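Local coordinates for protein glycosyltransferase Gtf1 (Streptococcus pneumoniae, PDB 4PQG) that is a glycosyltransferase of the GT-B fold, built from two Rossmann-like domains and an added extended beta-sheet domain, and holds uridine-5'-diphosphate in the present model, at residues 195-200 with 206-211; 12-17 with 230-235; 74-79 with 214-219; 192-195 with 200-203. All blocks are in the same frame, centred on the assembly; numbering follows the deposited sequence.

Interaction 1. Residues 195-200 with 206-211; sequences YHFKDK and QAFVRA
The rings of Tyr195 and Phe208 form an offset stack, with centroids 4.0 Å apart and planes inclined by 10°, and illustrate how a strand next to a sheet's edge can be packed on a helix largely through aromatic surfaces. The overlap is uneven: CD1 of Tyr195 sits over the centre of the Phe208 ring, whereas CG of Phe208 lies toward the rim of the tyrosine ring. The nearest atoms are Tyr195 CE1 and Phe208 CD2, 3.3 Å apart. A CH-pi contact extends the stack, since CB of Phe208 stands 3.7 Å from the centroid of the Tyr195 ring, close to its normal. Phe208 swings CG anti to its own amide nitrogen (chi1 -178°), which carries the ring out from helix 205-215 and against one face of the tyrosine ring.

Apolar edge contact is the second kind. Phe197 brings CZ to 3.7 Å from CE1 of Phe208, each ring meeting the other near its plane. Around this group, Phe77 and Tyr74 also meet the Phe208 ring, and Tyr183 stacks on Phe197.

The tyrosine hydroxyl is bonded to Glu192, leaving the ring for dispersion and shape: with no polar bond between the segments, adhesion here depends on close ring-to-ring fit.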
loop_
_atom_site.group_PDB
_atom_site.type_symbol
_atom_site.label_atom_id
_atom_site.label_comp_id
_atom_site.label_asym_id
_atom_site.label_seq_id
_atom_site.Cartn_x
_atom_site.Cartn_y
_atom_site.Cartn_z
ATOM N N TYR A 195 14.940 -5.484 -23.171
ATOM C CA TYR A 195 14.511 -6.768 -22.634
ATOM C C TYR A 195 14.664 -7.795 -23.726
ATOM O O TYR A 195 13.894 -7.798 -24.700
ATOM C CB TYR A 195 13.041 -6.739 -22.204
ATOM C CG TYR A 195 12.689 -5.626 -21.250
ATOM C CD1 TYR A 195 12.457 -5.899 -19.895
ATOM C CD2 TYR A 195 12.560 -4.295 -21.695
ATOM C CE1 TYR A 195 12.127 -4.896 -19.007
ATOM C CE2 TYR A 195 12.221 -3.277 -20.807
ATOM C CZ TYR A 195 12.007 -3.592 -19.462
ATOM O OH TYR A 195 11.661 -2.628 -18.559
ATOM N N HIS A 196 15.669 -8.648 -23.579
ATOM C CA HIS A 196 16.051 -9.534 -24.663
ATOM C C HIS A 196 15.439 -10.875 -24.408
ATOM O O HIS A 196 15.849 -11.581 -23.479
ATOM C CB HIS A 196 17.575 -9.629 -24.800
ATOM C CG HIS A 196 18.032 -10.228 -26.126
ATOM N ND1 HIS A 196 17.566 -11.409 -26.592
ATOM C CD2 HIS A 196 18.939 -9.762 -27.078
ATOM C CE1 HIS A 196 18.128 -11.671 -27.786
ATOM N NE2 HIS A 196 18.977 -10.665 -28.076
ATOM N N PHE A 197 14.447 -11.231 -25.221
ATOM C CA PHE A 197 13.754 -12.515 -25.046
ATOM C C PHE A 197 14.307 -13.676 -25.882
ATOM O O PHE A 197 13.624 -14.685 -26.057
ATOM C CB PHE A 197 12.243 -12.371 -25.258
ATOM C CG PHE A 197 11.509 -11.904 -24.037
ATOM C CD1 PHE A 197 10.709 -12.784 -23.319
ATOM C CD2 PHE A 197 11.630 -10.585 -23.595
ATOM C CE1 PHE A 197 10.019 -12.362 -22.187
ATOM C CE2 PHE A 197 10.946 -10.153 -22.458
ATOM C CZ PHE A 197 10.138 -11.043 -21.758
ATOM N N LYS A 198 15.542 -13.528 -26.364
ATOM C CA LYS A 198 16.286 -14.572 -27.092
ATOM C C LYS A 198 15.871 -14.621 -28.560
ATOM O O LYS A 198 16.722 -14.493 -29.443
ATOM C CB LYS A 198 16.234 -15.978 -26.434
ATOM C CG LYS A 198 16.424 -16.049 -24.901
ATOM C CD LYS A 198 17.743 -15.471 -24.442
ATOM C CE LYS A 198 18.057 -15.842 -22.994
ATOM N NZ LYS A 198 19.494 -15.569 -22.705
ATOM N N ASP A 199 14.564 -14.757 -28.809
ATOM C CA ASP A 199 14.022 -14.726 -30.177
ATOM C C ASP A 199 13.349 -13.396 -30.563
ATOM O O ASP A 199 12.827 -13.241 -31.692
ATOM C CB ASP A 199 13.074 -15.907 -30.408
ATOM C CG ASP A 199 11.832 -15.872 -29.519
ATOM O OD1 ASP A 199 11.614 -14.900 -28.748
ATOM O OD2 ASP A 199 11.056 -16.845 -29.602
ATOM N N LYS A 200 13.353 -12.439 -29.635
ATOM C CA LYS A 200 12.757 -11.124 -29.871
ATOM C C LYS A 200 13.270 -10.176 -28.807
ATOM O O LYS A 200 13.849 -10.606 -27.810
ATOM C CB LYS A 200 11.217 -11.189 -29.836
ATOM C CG LYS A 200 10.651 -11.635 -28.495
ATOM C CD LYS A 200 9.144 -11.449 -28.381
ATOM C CE LYS A 200 8.394 -12.447 -29.245
ATOM N NZ LYS A 200 8.590 -13.814 -28.704
ATOM N N GLN A 206 7.743 0.500 -21.320
ATOM C CA GLN A 206 6.414 0.592 -21.916
ATOM C C GLN A 206 6.119 -0.559 -22.880
ATOM O O GLN A 206 5.040 -1.155 -22.832
ATOM C CB GLN A 206 6.227 1.926 -22.627
ATOM C CG GLN A 206 6.006 3.111 -21.698
ATOM C CD GLN A 206 5.604 4.345 -22.489
ATOM O OE1 GLN A 206 4.423 4.668 -22.601
ATOM N NE2 GLN A 206 6.584 5.015 -23.081
ATOM N N ALA A 207 7.082 -0.860 -23.746
ATOM C CA ALA A 207 6.937 -1.941 -24.713
ATOM C C ALA A 207 6.833 -3.280 -24.002
ATOM O O ALA A 207 6.075 -4.172 -24.419
ATOM C CB ALA A 207 8.107 -1.940 -25.687
ATOM N N PHE A 208 7.596 -3.403 -22.915
ATOM C CA PHE A 208 7.619 -4.603 -22.106
ATOM C C PHE A 208 6.259 -4.818 -21.435
ATOM O O PHE A 208 5.690 -5.925 -21.480
ATOM C CB PHE A 208 8.738 -4.461 -21.059
ATOM C CG PHE A 208 8.917 -5.660 -20.167
ATOM C CD1 PHE A 208 9.218 -6.909 -20.694
ATOM C CD2 PHE A 208 8.847 -5.517 -18.786
ATOM C CE1 PHE A 208 9.427 -7.999 -19.862
ATOM C CE2 PHE A 208 9.064 -6.599 -17.954
ATOM C CZ PHE A 208 9.355 -7.842 -18.489
ATOM N N VAL A 209 5.726 -3.751 -20.839
ATOM C CA VAL A 209 4.391 -3.799 -20.226
ATOM C C VAL A 209 3.313 -4.069 -21.286
ATOM O O VAL A 209 2.356 -4.780 -21.012
ATOM C CB VAL A 209 4.094 -2.511 -19.414
ATOM C CG1 VAL A 209 2.641 -2.455 -18.961
ATOM C CG2 VAL A 209 5.029 -2.456 -18.205
ATOM N N ARG A 210 3.480 -3.517 -22.484
ATOM C CA ARG A 210 2.554 -3.832 -23.585
ATOM C C ARG A 210 2.506 -5.338 -23.861
ATOM O O ARG A 210 1.422 -5.922 -23.944
ATOM C CB ARG A 210 2.903 -3.060 -24.860
ATOM C CG ARG A 210 1.750 -3.031 -25.845
ATOM C CD ARG A 210 2.139 -2.387 -27.158
ATOM N NE ARG A 210 2.266 -0.939 -27.023
ATOM C CZ ARG A 210 1.243 -0.090 -26.862
ATOM N NH1 ARG A 210 -0.015 -0.528 -26.795
ATOM N NH2 ARG A 210 1.485 1.215 -26.758
ATOM N N ALA A 211 3.685 -5.950 -23.983
ATOM C CA ALA A 211 3.819 -7.389 -24.217
ATOM C C ALA A 211 3.167 -8.176 -23.102
ATOM O O ALA A 211 2.500 -9.190 -23.340
ATOM C CB ALA A 211 5.293 -7.769 -24.336
#

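Interaction 2. Residues 12-17 with 230-235; sequences YNINLG and TGIGQV
Ile14 and Ile232 meet through the ends of their branches, CG2 of the first lying 3.9 Å from CD1 of the second. The first torsions place these two methyls against each other. In Ile14 the CG2 methyl is anti to the backbone nitrogen, while the longer CG1 arm takes the place opposite the carbonyl carbon (chi1 -66°). Ile232 instead holds CG1 between its backbone nitrogen and carbonyl carbon (chi1 61°), then extends the chain at chi2 169°, sending CD1 across to the strand.

Leu16 divides its two methyls over Thr230: CD2 approaches the carbonyl O of Thr230 at 3.9 Å, and CD1 faces the threonine CB at 4.1 Å. Its CD2 also reaches Ile232 CD1, more loosely, at 4.5 Å. The Leu16 amide has a weak bond to the side-chain oxygen of Asn15, OD1, whose amide nitrogen is in turn bonded to Glu26 and Gln29.

Val209 and Met213 of helix 205-215 continue the apolar layer beside the isoleucines. Ile232 occupies the N-cap position of helix 233-240, so the contact joins the C-terminal end of strand 10-15 to the start of a helix, as expected in the parallel alpha/beta sheet of a Rossmann-like GT-B domain.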
loop_
_atom_site.group_PDB
_atom_site.type_symbol
_atom_site.label_atom_id
_atom_site.label_comp_id
_atom_site.label_asym_id
_atom_site.label_seq_id
_atom_site.Cartn_x
_atom_site.Cartn_y
_atom_site.Cartn_z
ATOM N N TYR A 12 -8.632 -8.020 -13.440
ATOM C CA TYR A 12 -7.210 -7.717 -13.316
ATOM C C TYR A 12 -7.094 -6.367 -12.654
ATOM O O TYR A 12 -7.716 -5.402 -13.091
ATOM C CB TYR A 12 -6.522 -7.691 -14.695
ATOM C CG TYR A 12 -6.568 -9.034 -15.395
ATOM C CD1 TYR A 12 -5.633 -10.037 -15.105
ATOM C CD2 TYR A 12 -7.572 -9.314 -16.327
ATOM C CE1 TYR A 12 -5.692 -11.281 -15.735
ATOM C CE2 TYR A 12 -7.636 -10.550 -16.966
ATOM C CZ TYR A 12 -6.703 -11.523 -16.663
ATOM O OH TYR A 12 -6.806 -12.737 -17.292
ATOM N N ASN A 13 -6.294 -6.306 -11.598
ATOM C CA ASN A 13 -6.086 -5.076 -10.848
ATOM C C ASN A 13 -4.600 -4.719 -10.932
ATOM O O ASN A 13 -3.743 -5.574 -10.678
ATOM C CB ASN A 13 -6.464 -5.292 -9.385
ATOM C CG ASN A 13 -7.859 -5.889 -9.214
ATOM O OD1 ASN A 13 -8.777 -5.194 -8.816
ATOM N ND2 ASN A 13 -8.006 -7.195 -9.488
ATOM N N ILE A 14 -4.316 -3.461 -11.246
ATOM C CA ILE A 14 -2.949 -3.005 -11.534
ATOM C C ILE A 14 -2.469 -1.936 -10.540
ATOM O O ILE A 14 -3.124 -0.902 -10.343
ATOM C CB ILE A 14 -2.828 -2.498 -12.992
ATOM C CG1 ILE A 14 -3.039 -3.674 -13.967
ATOM C CG2 ILE A 14 -1.462 -1.890 -13.241
ATOM C CD1 ILE A 14 -3.273 -3.278 -15.409
ATOM N N ASN A 15 -1.338 -2.217 -9.901
ATOM C CA ASN A 15 -0.717 -1.302 -8.954
ATOM C C ASN A 15 0.782 -1.287 -9.275
ATOM O O ASN A 15 1.282 -2.179 -9.968
ATOM C CB ASN A 15 -0.975 -1.792 -7.521
ATOM C CG ASN A 15 -0.681 -0.728 -6.449
ATOM O OD1 ASN A 15 -0.252 0.382 -6.739
ATOM N ND2 ASN A 15 -0.912 -1.090 -5.204
ATOM N N LEU A 16 1.502 -0.284 -8.779
ATOM C CA LEU A 16 2.949 -0.279 -8.953
ATOM C C LEU A 16 3.637 -1.296 -8.041
ATOM O O LEU A 16 4.305 -2.207 -8.512
ATOM C CB LEU A 16 3.530 1.136 -8.780
ATOM C CG LEU A 16 2.872 2.172 -9.693
ATOM C CD1 LEU A 16 3.480 3.547 -9.479
ATOM C CD2 LEU A 16 2.967 1.746 -11.153
ATOM N N GLY A 17 3.455 -1.159 -6.737
ATOM C CA GLY A 17 4.264 -1.921 -5.803
ATOM C C GLY A 17 3.585 -2.223 -4.495
ATOM O O GLY A 17 2.380 -1.976 -4.322
ATOM N N THR A 230 1.545 5.288 -12.863
ATOM C CA THR A 230 2.681 6.122 -13.285
ATOM C C THR A 230 3.616 5.350 -14.204
ATOM O O THR A 230 4.087 4.292 -13.837
ATOM C CB THR A 230 3.487 6.666 -12.082
ATOM O OG1 THR A 230 2.676 7.602 -11.366
ATOM C CG2 THR A 230 4.755 7.371 -12.564
ATOM N N GLY A 231 3.841 5.869 -15.408
ATOM C CA GLY A 231 4.763 5.274 -16.364
ATOM C C GLY A 231 4.129 4.351 -17.405
ATOM O O GLY A 231 4.681 4.175 -18.496
ATOM N N ILE A 232 2.973 3.776 -17.072
ATOM C CA ILE A 232 2.383 2.671 -17.845
ATOM C C ILE A 232 0.941 2.931 -18.325
ATOM O O ILE A 232 0.340 2.093 -19.020
ATOM C CB ILE A 232 2.415 1.356 -17.023
ATOM C CG1 ILE A 232 1.603 1.496 -15.727
ATOM C CG2 ILE A 232 3.847 0.957 -16.699
ATOM C CD1 ILE A 232 1.370 0.189 -15.004
ATOM N N GLY A 233 0.402 4.088 -17.944
ATOM C CA GLY A 233 -0.977 4.499 -18.251
ATOM C C GLY A 233 -1.441 4.329 -19.683
ATOM O O GLY A 233 -2.485 3.739 -19.945
ATOM N N GLN A 234 -0.676 4.866 -20.614
ATOM C CA GLN A 234 -1.038 4.812 -22.010
ATOM C C GLN A 234 -1.168 3.382 -22.523
ATOM O O GLN A 234 -2.129 3.051 -23.226
ATOM C CB GLN A 234 0.008 5.535 -22.816
ATOM C CG GLN A 234 -0.317 5.639 -24.289
ATOM C CD GLN A 234 0.510 6.706 -24.938
ATOM O OE1 GLN A 234 0.972 7.637 -24.267
ATOM N NE2 GLN A 234 0.715 6.590 -26.245
ATOM N N VAL A 235 -0.179 2.556 -22.177
ATOM C CA VAL A 235 -0.127 1.147 -22.597
ATOM C C VAL A 235 -1.269 0.343 -21.974
ATOM O O VAL A 235 -1.902 -0.475 -22.648
ATOM C CB VAL A 235 1.240 0.520 -22.231
ATOM C CG1 VAL A 235 1.211 -0.974 -22.463
ATOM C CG2 VAL A 235 2.348 1.174 -23.058
#

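Interaction 3. Residues 74-79 with 214-219; sequences YNHFTD and KSLNLN
His76 donates its NE2 hydrogen to the hydroxyl OG of Ser215 across 2.7 Å, a short bond that is noticeably bent, with an N-H...O angle of 132°. The serine oxygen lies almost in the imidazole plane, only 6° out of it, and comes in toward the CD2 side of the ring edge, where CD2 to OG is 3.1 Å. The lateral displacement accounts for the bend. Beside this bond, CD2 of Leu216 lies 4.3 Å from His76 NE2, giving the imidazole a loose apolar neighbour.

Moving outward, His76 reaches across because its CG is anti to the backbone nitrogen (chi1 177°). Phe212 meets the imidazole edge-to-face. The same serine OG is hydrogen-bonded to the carbonyl of Phe212 one helical turn earlier, which ties the hydroxyl back to its own helix and illustrates how a second-shell acceptor orients a first-shell one. On the histidine side, the carbonyl O of Asn75 takes two bonds from Thr78, from N and from OG1, both at 2.9 Å, which fastens the turn after His76.

The contact thus links the short helix 73-76 to the C-terminal part of helix 205-215, with Leu216 and Leu218 resting on Tyr12 of strand 10-15 and Tyr74 on Ile185 of strand 181-188.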
loop_
_atom_site.group_PDB
_atom_site.type_symbol
_atom_site.label_atom_id
_atom_site.label_comp_id
_atom_site.label_asym_id
_atom_site.label_seq_id
_atom_site.Cartn_x
_atom_site.Cartn_y
_atom_site.Cartn_z
ATOM N N TYR A 74 7.512 -9.150 -13.745
ATOM C CA TYR A 74 8.791 -9.720 -14.214
ATOM C C TYR A 74 8.812 -11.260 -14.167
ATOM O O TYR A 74 9.493 -11.911 -14.944
ATOM C CB TYR A 74 9.963 -9.094 -13.440
ATOM C CG TYR A 74 10.080 -7.605 -13.711
ATOM C CD1 TYR A 74 10.834 -7.139 -14.788
ATOM C CD2 TYR A 74 9.404 -6.666 -12.905
ATOM C CE1 TYR A 74 10.938 -5.781 -15.056
ATOM C CE2 TYR A 74 9.494 -5.308 -13.157
ATOM C CZ TYR A 74 10.251 -4.876 -14.246
ATOM O OH TYR A 74 10.346 -3.553 -14.552
ATOM N N ASN A 75 8.042 -11.817 -13.244
ATOM C CA ASN A 75 7.890 -13.271 -13.060
ATOM C C ASN A 75 6.940 -13.916 -14.089
ATOM O O ASN A 75 7.058 -15.115 -14.399
ATOM C CB ASN A 75 7.341 -13.512 -11.633
ATOM C CG ASN A 75 6.899 -14.939 -11.406
ATOM O OD1 ASN A 75 5.705 -15.224 -11.358
ATOM N ND2 ASN A 75 7.863 -15.853 -11.306
ATOM N N HIS A 76 6.016 -13.106 -14.612
ATOM C CA HIS A 76 4.878 -13.565 -15.418
ATOM C C HIS A 76 5.277 -14.256 -16.685
ATOM O O HIS A 76 4.606 -15.200 -17.115
ATOM C CB HIS A 76 3.955 -12.396 -15.760
ATOM C CG HIS A 76 2.790 -12.770 -16.646
ATOM N ND1 HIS A 76 1.742 -13.487 -16.202
ATOM C CD2 HIS A 76 2.533 -12.486 -17.987
ATOM C CE1 HIS A 76 0.858 -13.659 -17.210
ATOM N NE2 HIS A 76 1.344 -13.041 -18.298
ATOM N N PHE A 77 6.375 -13.799 -17.279
ATOM C CA PHE A 77 6.901 -14.383 -18.495
ATOM C C PHE A 77 7.650 -15.695 -18.259
ATOM O O PHE A 77 8.151 -16.293 -19.204
ATOM C CB PHE A 77 7.832 -13.386 -19.196
ATOM C CG PHE A 77 7.178 -12.075 -19.550
ATOM C CD1 PHE A 77 6.507 -11.925 -20.754
ATOM C CD2 PHE A 77 7.269 -10.980 -18.692
ATOM C CE1 PHE A 77 5.915 -10.711 -21.106
ATOM C CE2 PHE A 77 6.680 -9.761 -19.029
ATOM C CZ PHE A 77 6.004 -9.624 -20.243
ATOM N N THR A 78 7.792 -16.115 -17.008
ATOM C CA THR A 78 8.482 -17.348 -16.705
ATOM C C THR A 78 7.478 -18.375 -16.184
ATOM O O THR A 78 6.297 -18.066 -15.978
ATOM C CB THR A 78 9.612 -17.165 -15.649
ATOM O OG1 THR A 78 9.053 -17.155 -14.328
ATOM C CG2 THR A 78 10.434 -15.868 -15.905
ATOM N N ASP A 79 7.951 -19.586 -15.930
ATOM C CA ASP A 79 7.077 -20.615 -15.375
ATOM C C ASP A 79 7.296 -20.830 -13.876
ATOM O O ASP A 79 6.769 -21.786 -13.310
ATOM C CB ASP A 79 7.238 -21.925 -16.156
ATOM C CG ASP A 79 8.576 -22.609 -15.909
ATOM O OD1 ASP A 79 9.413 -22.154 -15.090
ATOM O OD2 ASP A 79 8.809 -23.639 -16.558
ATOM N N LYS A 214 -0.674 -7.868 -23.573
ATOM C CA LYS A 214 -1.121 -8.718 -24.688
ATOM C C LYS A 214 -1.110 -10.180 -24.271
ATOM O O LYS A 214 -2.016 -10.934 -24.632
ATOM C CB LYS A 214 -0.254 -8.494 -25.937
ATOM C CG LYS A 214 -0.456 -7.118 -26.543
ATOM C CD LYS A 214 0.229 -6.971 -27.885
ATOM C CE LYS A 214 -0.099 -5.620 -28.495
ATOM N NZ LYS A 214 -1.474 -5.568 -29.063
ATOM N N SER A 215 -0.109 -10.559 -23.475
ATOM C CA SER A 215 -0.007 -11.919 -22.924
ATOM C C SER A 215 -1.177 -12.320 -22.015
ATOM O O SER A 215 -1.322 -13.499 -21.704
ATOM C CB SER A 215 1.338 -12.148 -22.197
ATOM O OG SER A 215 1.250 -11.936 -20.790
ATOM N N LEU A 216 -1.981 -11.356 -21.563
ATOM C CA LEU A 216 -3.175 -11.681 -20.763
ATOM C C LEU A 216 -4.319 -12.225 -21.614
ATOM O O LEU A 216 -5.226 -12.874 -21.084
ATOM C CB LEU A 216 -3.682 -10.470 -19.955
ATOM C CG LEU A 216 -2.667 -9.852 -18.989
ATOM C CD1 LEU A 216 -3.187 -8.546 -18.396
ATOM C CD2 LEU A 216 -2.281 -10.841 -17.900
ATOM N N ASN A 217 -4.281 -11.937 -22.912
ATOM C CA ASN A 217 -5.310 -12.379 -23.848
ATOM C C ASN A 217 -6.674 -11.912 -23.345
ATOM O O ASN A 217 -7.582 -12.718 -23.111
ATOM C CB ASN A 217 -5.249 -13.904 -24.052
ATOM C CG ASN A 217 -4.050 -14.332 -24.884
ATOM O OD1 ASN A 217 -3.637 -13.620 -25.797
ATOM N ND2 ASN A 217 -3.486 -15.494 -24.575
ATOM N N LEU A 218 -6.783 -10.598 -23.150
ATOM C CA LEU A 218 -7.980 -9.994 -22.562
ATOM C C LEU A 218 -9.218 -10.238 -23.430
ATOM O O LEU A 218 -9.162 -10.050 -24.645
ATOM C CB LEU A 218 -7.771 -8.489 -22.367
ATOM C CG LEU A 218 -6.770 -8.078 -21.286
ATOM C CD1 LEU A 218 -6.567 -6.569 -21.299
ATOM C CD2 LEU A 218 -7.230 -8.567 -19.924
ATOM N N ASN A 219 -10.313 -10.661 -22.798
ATOM C CA ASN A 219 -11.601 -10.844 -23.476
ATOM C C ASN A 219 -12.504 -9.662 -23.167
ATOM O O ASN A 219 -12.280 -8.941 -22.194
ATOM C CB ASN A 219 -12.314 -12.123 -23.002
ATOM C CG ASN A 219 -11.503 -13.394 -23.243
ATOM O OD1 ASN A 219 -11.349 -14.220 -22.336
ATOM N ND2 ASN A 219 -11.005 -13.572 -24.463
#

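Interaction 4. Residues 192-195 with 200-203; sequences EEVY and KIFY
Glu192 OE1 is gripped by two tyrosine hydroxyls: Tyr195 OH lies 2.6 Å from OE1, and the hydroxyl of Tyr74, on the short helix 73-76, bonds to the same oxygen. The Tyr195 bond comes to the anti lone pair of the carboxylate oxygen. A carboxylate held this way would probably be stabilised in its charged form, and it probably steadies the far end of the Tyr195 ring, anchoring the residue whose backbone pairs with Phe202.

Across the strands, Tyr195 and Phe202 form an antiparallel hydrogen-bonded pair. Tyr195 N to Phe202 O measures 2.9 Å and is nearly straight at 172°, in the carbonyl plane. The return bond from Phe202 N to Tyr195 O is 3.0 Å, its donor tilted 22° from the plane of the Tyr195 carbonyl. CA-H...O contacts from Val194 and Ile201 flank these bonds. The edge of the Tyr195 ring also lies against the Phe202 carbonyl, CD2 to O being 3.6 Å.

Val194 and Tyr203 make the adjoining non-hydrogen-bonded pair, on the sheet face opposite to Tyr195 and Phe202. With CG1 anti to the amide nitrogen (chi1 170°), Val194 uses one methyl for each neighbour. CG1 presses on CD1 of Ile201 at 3.5 Å, tighter than usual for two carbons, and CG2 meets the edge of the Tyr203 ring, 3.9 Å from CD1, the two side chains running alongside.

Phe202 packs on Ala211 of helix 205-215. Glu193 and Val194 both face Leu186 in a classic beta bulge, and the whole is a beta hairpin of strands 191-196 and 201-203, with 201-203 outermost at one edge of the extended antiparallel sheet.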
loop_
_atom_site.group_PDB
_atom_site.type_symbol
_atom_site.label_atom_id
_atom_site.label_comp_id
_atom_site.label_asym_id
_atom_site.label_seq_id
_atom_site.Cartn_x
_atom_site.Cartn_y
_atom_site.Cartn_z
ATOM N N GLU A 192 15.871 0.237 -17.187
ATOM C CA GLU A 192 15.702 -1.033 -17.907
ATOM C C GLU A 192 15.535 -0.700 -19.391
ATOM O O GLU A 192 14.448 -0.344 -19.853
ATOM C CB GLU A 192 14.483 -1.805 -17.374
ATOM C CG GLU A 192 14.562 -2.162 -15.890
ATOM C CD GLU A 192 13.216 -2.588 -15.290
ATOM O OE1 GLU A 192 12.264 -2.859 -16.040
ATOM O OE2 GLU A 192 13.096 -2.630 -14.048
ATOM N N GLU A 193 16.620 -0.796 -20.139
ATOM C CA GLU A 193 16.629 -0.272 -21.499
ATOM C C GLU A 193 16.175 -1.286 -22.543
ATOM O O GLU A 193 15.409 -0.965 -23.440
ATOM C CB GLU A 193 18.012 0.297 -21.845
ATOM C CG GLU A 193 18.296 1.626 -21.154
ATOM C CD GLU A 193 19.470 2.394 -21.748
ATOM O OE1 GLU A 193 20.296 1.803 -22.493
ATOM O OE2 GLU A 193 19.571 3.603 -21.453
ATOM N N VAL A 194 16.643 -2.518 -22.408
ATOM C CA VAL A 194 16.393 -3.546 -23.414
ATOM C C VAL A 194 16.008 -4.836 -22.702
ATOM O O VAL A 194 16.668 -5.232 -21.734
ATOM C CB VAL A 194 17.671 -3.761 -24.262
ATOM C CG1 VAL A 194 17.550 -4.973 -25.163
ATOM C CG2 VAL A 194 18.021 -2.518 -25.081
ATOM N N TYR A 195 14.940 -5.484 -23.171
ATOM C CA TYR A 195 14.511 -6.768 -22.634
ATOM C C TYR A 195 14.664 -7.795 -23.726
ATOM O O TYR A 195 13.894 -7.798 -24.700
ATOM C CB TYR A 195 13.041 -6.739 -22.204
ATOM C CG TYR A 195 12.689 -5.626 -21.250
ATOM C CD1 TYR A 195 12.457 -5.899 -19.895
ATOM C CD2 TYR A 195 12.560 -4.295 -21.695
ATOM C CE1 TYR A 195 12.127 -4.896 -19.007
ATOM C CE2 TYR A 195 12.221 -3.277 -20.807
ATOM C CZ TYR A 195 12.007 -3.592 -19.462
ATOM O OH TYR A 195 11.661 -2.628 -18.559
ATOM N N LYS A 200 13.353 -12.439 -29.635
ATOM C CA LYS A 200 12.757 -11.124 -29.871
ATOM C C LYS A 200 13.270 -10.176 -28.807
ATOM O O LYS A 200 13.849 -10.606 -27.810
ATOM C CB LYS A 200 11.217 -11.189 -29.836
ATOM C CG LYS A 200 10.651 -11.635 -28.495
ATOM C CD LYS A 200 9.144 -11.449 -28.381
ATOM C CE LYS A 200 8.394 -12.447 -29.245
ATOM N NZ LYS A 200 8.590 -13.814 -28.704
ATOM N N ILE A 201 13.020 -8.893 -29.012
ATOM C CA ILE A 201 13.553 -7.856 -28.159
ATOM C C ILE A 201 12.516 -6.744 -27.954
ATOM O O ILE A 201 11.733 -6.441 -28.868
ATOM C CB ILE A 201 14.868 -7.346 -28.778
ATOM C CG1 ILE A 201 15.761 -6.658 -27.765
ATOM C CG2 ILE A 201 14.620 -6.486 -30.014
ATOM C CD1 ILE A 201 17.236 -6.772 -28.144
ATOM N N PHE A 202 12.481 -6.169 -26.747
ATOM C CA PHE A 202 11.628 -5.011 -26.456
ATOM C C PHE A 202 12.489 -3.852 -26.002
ATOM O O PHE A 202 13.404 -4.041 -25.220
ATOM C CB PHE A 202 10.596 -5.348 -25.373
ATOM C CG PHE A 202 9.708 -6.500 -25.723
ATOM C CD1 PHE A 202 8.678 -6.343 -26.664
ATOM C CD2 PHE A 202 9.875 -7.732 -25.111
ATOM C CE1 PHE A 202 7.853 -7.404 -27.004
ATOM C CE2 PHE A 202 9.039 -8.797 -25.441
ATOM C CZ PHE A 202 8.029 -8.634 -26.390
ATOM N N TYR A 203 12.185 -2.650 -26.481
ATOM C CA TYR A 203 12.936 -1.450 -26.097
ATOM C C TYR A 203 12.123 -0.580 -25.161
ATOM O O TYR A 203 11.136 0.016 -25.586
ATOM C CB TYR A 203 13.360 -0.646 -27.342
ATOM C CG TYR A 203 14.162 -1.499 -28.282
ATOM C CD1 TYR A 203 15.454 -1.911 -27.937
ATOM C CD2 TYR A 203 13.627 -1.937 -29.503
ATOM C CE1 TYR A 203 16.189 -2.735 -28.780
ATOM C CE2 TYR A 203 14.364 -2.750 -30.358
ATOM C CZ TYR A 203 15.642 -3.145 -29.991
ATOM O OH TYR A 203 16.403 -3.963 -30.807
#

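All four contacts lie on one side of the chain's centre, where the extended antiparallel sheet meets the first Rossmann-like sheet. Interactions 1 and 4 have centres about 5 Å apart and share Tyr195; interaction 3 lies about 12 Å from interaction 1 and uses the same helix, 205-215. Interaction 2, about 17 Å from interaction 1 between centres, belongs to the parallel sheet but touches that helix through Val235 and Ile232. Along the chain the loops are nested: interaction 2 encloses interaction 3, which encloses 1 and 4. Helix 205-215, following directly on the last hairpin strand, therefore joins the added sheet to the GT-B core.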